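Local coordinates for topoisomerase IV subunit A (Escherichia coli, PDB 1ZVT), which forms part of the type II topoisomerase that decatenates DNA, its C-terminal beta-pinwheel domain probably binding DNA and contributing to substrate choice, at residues 151-165 with 221-235. Numbering follows the deposited sequence.
Sequences TQAGRMLMFPVSDLP and VTGERGRRGTLMRGL
Strand 155-160 of a beta-pinwheel blade pairs with the later segment 221-235 at the edge of a four-stranded sheet. Short strand 230-231 is the outer strand and runs antiparallel to 155-156, while 221-223 adds a single backbone bridge at Met-158. Met-156 and Thr-230 make a hydrogen-bonded pair, with Thr-230 N 2.8 Å from Met-156 O. Two residues along the strand, Gly-223 N donates to Met-158 O at 3.0 Å. Between these two pairings the chain loops out through 224-229, with a type II turn from Glu-224 to Arg-227. Leu-157 fills the base of this loop, its CD2 lying 3.6 Å from Glu-224 O. On the opposite face of the sheet, Met-156 SD meets Leu-235 CD2 and Met-232 SD.

The Phe-159 ring carries Arg-225 on one face. Arg-225 CB sits over the ring centre, 3.6 Å from the centroid, in a CH-pi contact. CG of Phe-159 lies between its backbone N and carbonyl carbon (chi1 59°), which places the ring beneath that aliphatic chain. Arg-225 then bends at chi3, and its NE makes a weak bond to Asp-163 O at 3.1 Å. Pro-165 CD lies over one guanidinium face, while Arg-225 NH1 donates to Lys-174 O, outside the two segments. With an alanine in place of Phe-159, a gap would probably open under CB and CG of Arg-225. Backbone bonds thus set the register, while the aliphatic part of Arg-225 packs on the aromatic ring and its polar end bonds backbone carbonyls.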
# COMPACT_ATOMS: atom_id res chain seq x y z
N THR A 151 13.28 8.06 -2.87
CA THR A 151 12.57 9.31 -3.15
C THR A 151 12.48 9.66 -4.64
O THR A 151 13.23 9.11 -5.47
CB THR A 151 13.23 10.52 -2.44
OG1 THR A 151 14.49 10.83 -3.05
CG2 THR A 151 13.47 10.21 -0.96
N GLN A 152 11.61 10.62 -4.95
CA GLN A 152 11.42 11.11 -6.32
C GLN A 152 12.74 11.70 -6.85
O GLN A 152 13.03 11.62 -8.04
CB GLN A 152 10.31 12.16 -6.27
CG GLN A 152 9.92 12.82 -7.55
CD GLN A 152 8.89 13.91 -7.31
OE1 GLN A 152 8.97 15.00 -7.89
NE2 GLN A 152 7.93 13.64 -6.41
N ALA A 153 13.52 12.29 -5.95
CA ALA A 153 14.81 12.90 -6.33
C ALA A 153 15.88 11.84 -6.58
O ALA A 153 16.91 12.12 -7.21
CB ALA A 153 15.27 13.93 -5.27
N GLY A 154 15.65 10.63 -6.09
CA GLY A 154 16.55 9.50 -6.29
C GLY A 154 17.41 9.16 -5.09
O GLY A 154 18.49 8.59 -5.25
N ARG A 155 16.96 9.52 -3.89
CA ARG A 155 17.71 9.13 -2.69
C ARG A 155 17.16 7.84 -2.12
O ARG A 155 15.96 7.60 -2.18
CB ARG A 155 17.67 10.23 -1.62
CG ARG A 155 18.41 11.49 -2.05
CD ARG A 155 18.50 12.54 -0.97
NE ARG A 155 19.42 13.55 -1.47
CZ ARG A 155 19.07 14.53 -2.29
NH1 ARG A 155 17.80 14.68 -2.67
NH2 ARG A 155 19.99 15.37 -2.75
N MET A 156 18.05 7.01 -1.58
CA MET A 156 17.68 5.71 -1.01
C MET A 156 18.10 5.62 0.45
O MET A 156 19.20 6.06 0.84
CB MET A 156 18.33 4.56 -1.80
CG MET A 156 17.90 4.49 -3.24
SD MET A 156 18.64 3.06 -4.07
CE MET A 156 18.33 1.77 -2.93
N LEU A 157 17.22 5.08 1.28
CA LEU A 157 17.55 4.84 2.69
C LEU A 157 16.99 3.50 3.10
O LEU A 157 15.85 3.20 2.78
CB LEU A 157 16.91 5.93 3.58
CG LEU A 157 17.19 5.84 5.09
CD1 LEU A 157 18.65 6.11 5.41
CD2 LEU A 157 16.33 6.81 5.87
N MET A 158 17.79 2.72 3.82
CA MET A 158 17.32 1.41 4.33
C MET A 158 17.58 1.33 5.83
O MET A 158 18.66 1.71 6.30
CB MET A 158 18.04 0.25 3.64
CG MET A 158 17.45 -1.11 4.00
SD MET A 158 18.09 -2.41 2.92
CE MET A 158 19.71 -2.71 3.59
N PHE A 159 16.60 0.84 6.59
CA PHE A 159 16.80 0.58 8.03
C PHE A 159 15.79 -0.48 8.47
O PHE A 159 14.80 -0.70 7.77
CB PHE A 159 16.65 1.87 8.86
CG PHE A 159 15.30 2.54 8.72
CD1 PHE A 159 14.19 2.09 9.44
CD2 PHE A 159 15.16 3.66 7.89
CE1 PHE A 159 12.95 2.73 9.31
CE2 PHE A 159 13.92 4.28 7.74
CZ PHE A 159 12.82 3.82 8.47
N PRO A 160 16.05 -1.16 9.60
CA PRO A 160 15.12 -2.22 10.01
C PRO A 160 13.72 -1.67 10.25
O PRO A 160 13.57 -0.62 10.88
CB PRO A 160 15.74 -2.72 11.32
CG PRO A 160 17.19 -2.37 11.21
CD PRO A 160 17.16 -1.02 10.55
N VAL A 161 12.69 -2.35 9.74
CA VAL A 161 11.33 -1.81 9.88
C VAL A 161 10.89 -1.67 11.36
O VAL A 161 10.04 -0.84 11.67
CB VAL A 161 10.30 -2.61 9.00
CG1 VAL A 161 10.05 -3.96 9.60
CG2 VAL A 161 8.98 -1.81 8.82
N SER A 162 11.48 -2.48 12.26
CA SER A 162 11.27 -2.35 13.71
C SER A 162 11.63 -0.97 14.27
O SER A 162 11.18 -0.61 15.35
CB SER A 162 12.04 -3.43 14.48
OG SER A 162 13.42 -3.41 14.14
N ASP A 163 12.47 -0.22 13.55
CA ASP A 163 12.84 1.15 13.95
C ASP A 163 11.69 2.16 13.84
O ASP A 163 11.72 3.22 14.48
CB ASP A 163 14.02 1.66 13.11
CG ASP A 163 15.36 1.15 13.60
OD1 ASP A 163 15.39 0.34 14.56
OD2 ASP A 163 16.39 1.56 13.00
N LEU A 164 10.68 1.83 13.04
CA LEU A 164 9.55 2.71 12.86
C LEU A 164 8.47 2.45 13.93
O LEU A 164 7.93 1.33 14.01
CB LEU A 164 8.96 2.51 11.46
CG LEU A 164 7.88 3.52 11.04
CD1 LEU A 164 8.40 4.94 11.00
CD2 LEU A 164 7.37 3.12 9.69
N PRO A 165 8.16 3.46 14.76
CA PRO A 165 7.20 3.26 15.84
C PRO A 165 5.83 2.79 15.37
O PRO A 165 5.36 3.18 14.29
CB PRO A 165 7.10 4.65 16.50
CG PRO A 165 8.43 5.28 16.23
CD PRO A 165 8.73 4.83 14.80
N VAL A 221 23.42 1.95 1.49
CA VAL A 221 22.37 2.96 1.67
C VAL A 221 21.66 2.79 3.01
O VAL A 221 20.66 3.44 3.26
CB VAL A 221 21.32 3.01 0.48
CG1 VAL A 221 22.03 3.25 -0.87
CG2 VAL A 221 20.45 1.76 0.45
N THR A 222 22.17 1.89 3.86
CA THR A 222 21.61 1.73 5.20
C THR A 222 21.97 2.96 6.05
O THR A 222 23.08 3.49 5.96
CB THR A 222 22.06 0.40 5.82
OG1 THR A 222 21.66 -0.67 4.95
CG2 THR A 222 21.43 0.18 7.18
N GLY A 223 21.02 3.43 6.85
CA GLY A 223 21.26 4.62 7.65
C GLY A 223 20.19 4.75 8.71
O GLY A 223 19.33 3.88 8.85
N GLU A 224 20.23 5.85 9.44
CA GLU A 224 19.27 6.05 10.51
C GLU A 224 17.95 6.51 9.92
O GLU A 224 17.93 7.32 9.01
CB GLU A 224 19.81 7.11 11.48
CG GLU A 224 19.01 7.27 12.76
CD GLU A 224 19.37 6.23 13.83
OE1 GLU A 224 20.55 5.83 13.90
OE2 GLU A 224 18.47 5.85 14.62
N ARG A 225 16.85 5.99 10.46
CA ARG A 225 15.52 6.48 10.11
C ARG A 225 15.46 8.00 10.21
O ARG A 225 15.99 8.60 11.17
CB ARG A 225 14.47 5.86 11.02
CG ARG A 225 13.10 6.50 10.87
CD ARG A 225 12.02 5.76 11.66
NE ARG A 225 12.13 5.96 13.11
CZ ARG A 225 11.67 7.02 13.76
NH1 ARG A 225 11.11 8.04 13.09
NH2 ARG A 225 11.78 7.09 15.08
N GLY A 226 14.88 8.63 9.19
CA GLY A 226 14.68 10.08 9.19
C GLY A 226 15.80 10.89 8.56
O GLY A 226 15.69 12.11 8.44
N ARG A 227 16.89 10.21 8.18
CA ARG A 227 17.96 10.80 7.39
C ARG A 227 17.43 11.02 5.96
O ARG A 227 16.35 10.51 5.59
CB ARG A 227 19.19 9.88 7.37
CG ARG A 227 19.98 9.83 8.68
CD ARG A 227 21.20 10.72 8.61
NE ARG A 227 21.97 10.77 9.85
CZ ARG A 227 22.70 11.83 10.21
NH1 ARG A 227 22.75 12.89 9.42
NH2 ARG A 227 23.38 11.83 11.36
N ARG A 228 18.16 11.79 5.15
CA ARG A 228 17.63 12.15 3.83
C ARG A 228 17.90 11.07 2.80
O ARG A 228 17.29 11.07 1.74
CB ARG A 228 18.12 13.53 3.34
CG ARG A 228 19.55 13.59 3.00
CD ARG A 228 19.87 14.88 2.22
NE ARG A 228 21.29 14.98 1.99
CZ ARG A 228 21.85 15.73 1.04
NH1 ARG A 228 21.09 16.42 0.20
NH2 ARG A 228 23.16 15.74 0.91
N GLY A 229 18.81 10.14 3.11
CA GLY A 229 19.16 9.05 2.19
C GLY A 229 20.26 9.42 1.20
O GLY A 229 20.67 10.59 1.13
N THR A 230 20.70 8.43 0.43
CA THR A 230 21.87 8.54 -0.44
C THR A 230 21.44 8.76 -1.88
O THR A 230 20.69 7.98 -2.43
CB THR A 230 22.73 7.25 -0.33
OG1 THR A 230 23.18 7.13 1.02
CG2 THR A 230 23.95 7.33 -1.25
N LEU A 231 21.92 9.85 -2.49
CA LEU A 231 21.54 10.16 -3.86
C LEU A 231 22.21 9.24 -4.89
O LEU A 231 23.42 9.04 -4.87
CB LEU A 231 21.85 11.63 -4.16
CG LEU A 231 21.58 12.13 -5.58
CD1 LEU A 231 20.09 12.20 -5.86
CD2 LEU A 231 22.21 13.50 -5.76
N MET A 232 21.39 8.66 -5.76
CA MET A 232 21.90 7.86 -6.88
C MET A 232 21.62 8.65 -8.16
O MET A 232 20.45 8.88 -8.51
CB MET A 232 21.21 6.48 -6.92
CG MET A 232 21.16 5.79 -5.56
SD MET A 232 22.12 4.28 -5.37
CE MET A 232 23.55 4.56 -6.44
N ARG A 233 22.68 9.08 -8.86
CA ARG A 233 22.50 9.87 -10.08
C ARG A 233 21.66 9.12 -11.09
O ARG A 233 21.90 7.95 -11.38
CB ARG A 233 23.83 10.24 -10.75
CG ARG A 233 23.70 11.54 -11.56
CD ARG A 233 24.57 11.59 -12.82
NE ARG A 233 25.99 11.62 -12.52
CZ ARG A 233 26.96 11.66 -13.44
NH1 ARG A 233 26.68 11.70 -14.74
NH2 ARG A 233 28.23 11.67 -13.04
N GLY A 234 20.66 9.81 -11.64
CA GLY A 234 19.82 9.23 -12.68
C GLY A 234 18.71 8.33 -12.18
O GLY A 234 17.94 7.81 -12.98
N LEU A 235 18.59 8.15 -10.86
CA LEU A 235 17.52 7.29 -10.32
C LEU A 235 16.21 8.07 -10.12
O LEU A 235 15.74 8.24 -8.99
CB LEU A 235 17.96 6.59 -9.03
CG LEU A 235 17.16 5.36 -8.59
CD1 LEU A 235 17.40 4.18 -9.51
CD2 LEU A 235 17.54 5.00 -7.15
O HOH W 1 13.14 7.92 -8.06
O HOH W 2 18.71 11.09 -8.98
O HOH W 3 21.88 12.47 -0.72
O HOH W 4 21.49 6.30 2.92
O HOH W 5 16.92 4.01 12.53
O HOH W 6 13.06 4.80 16.52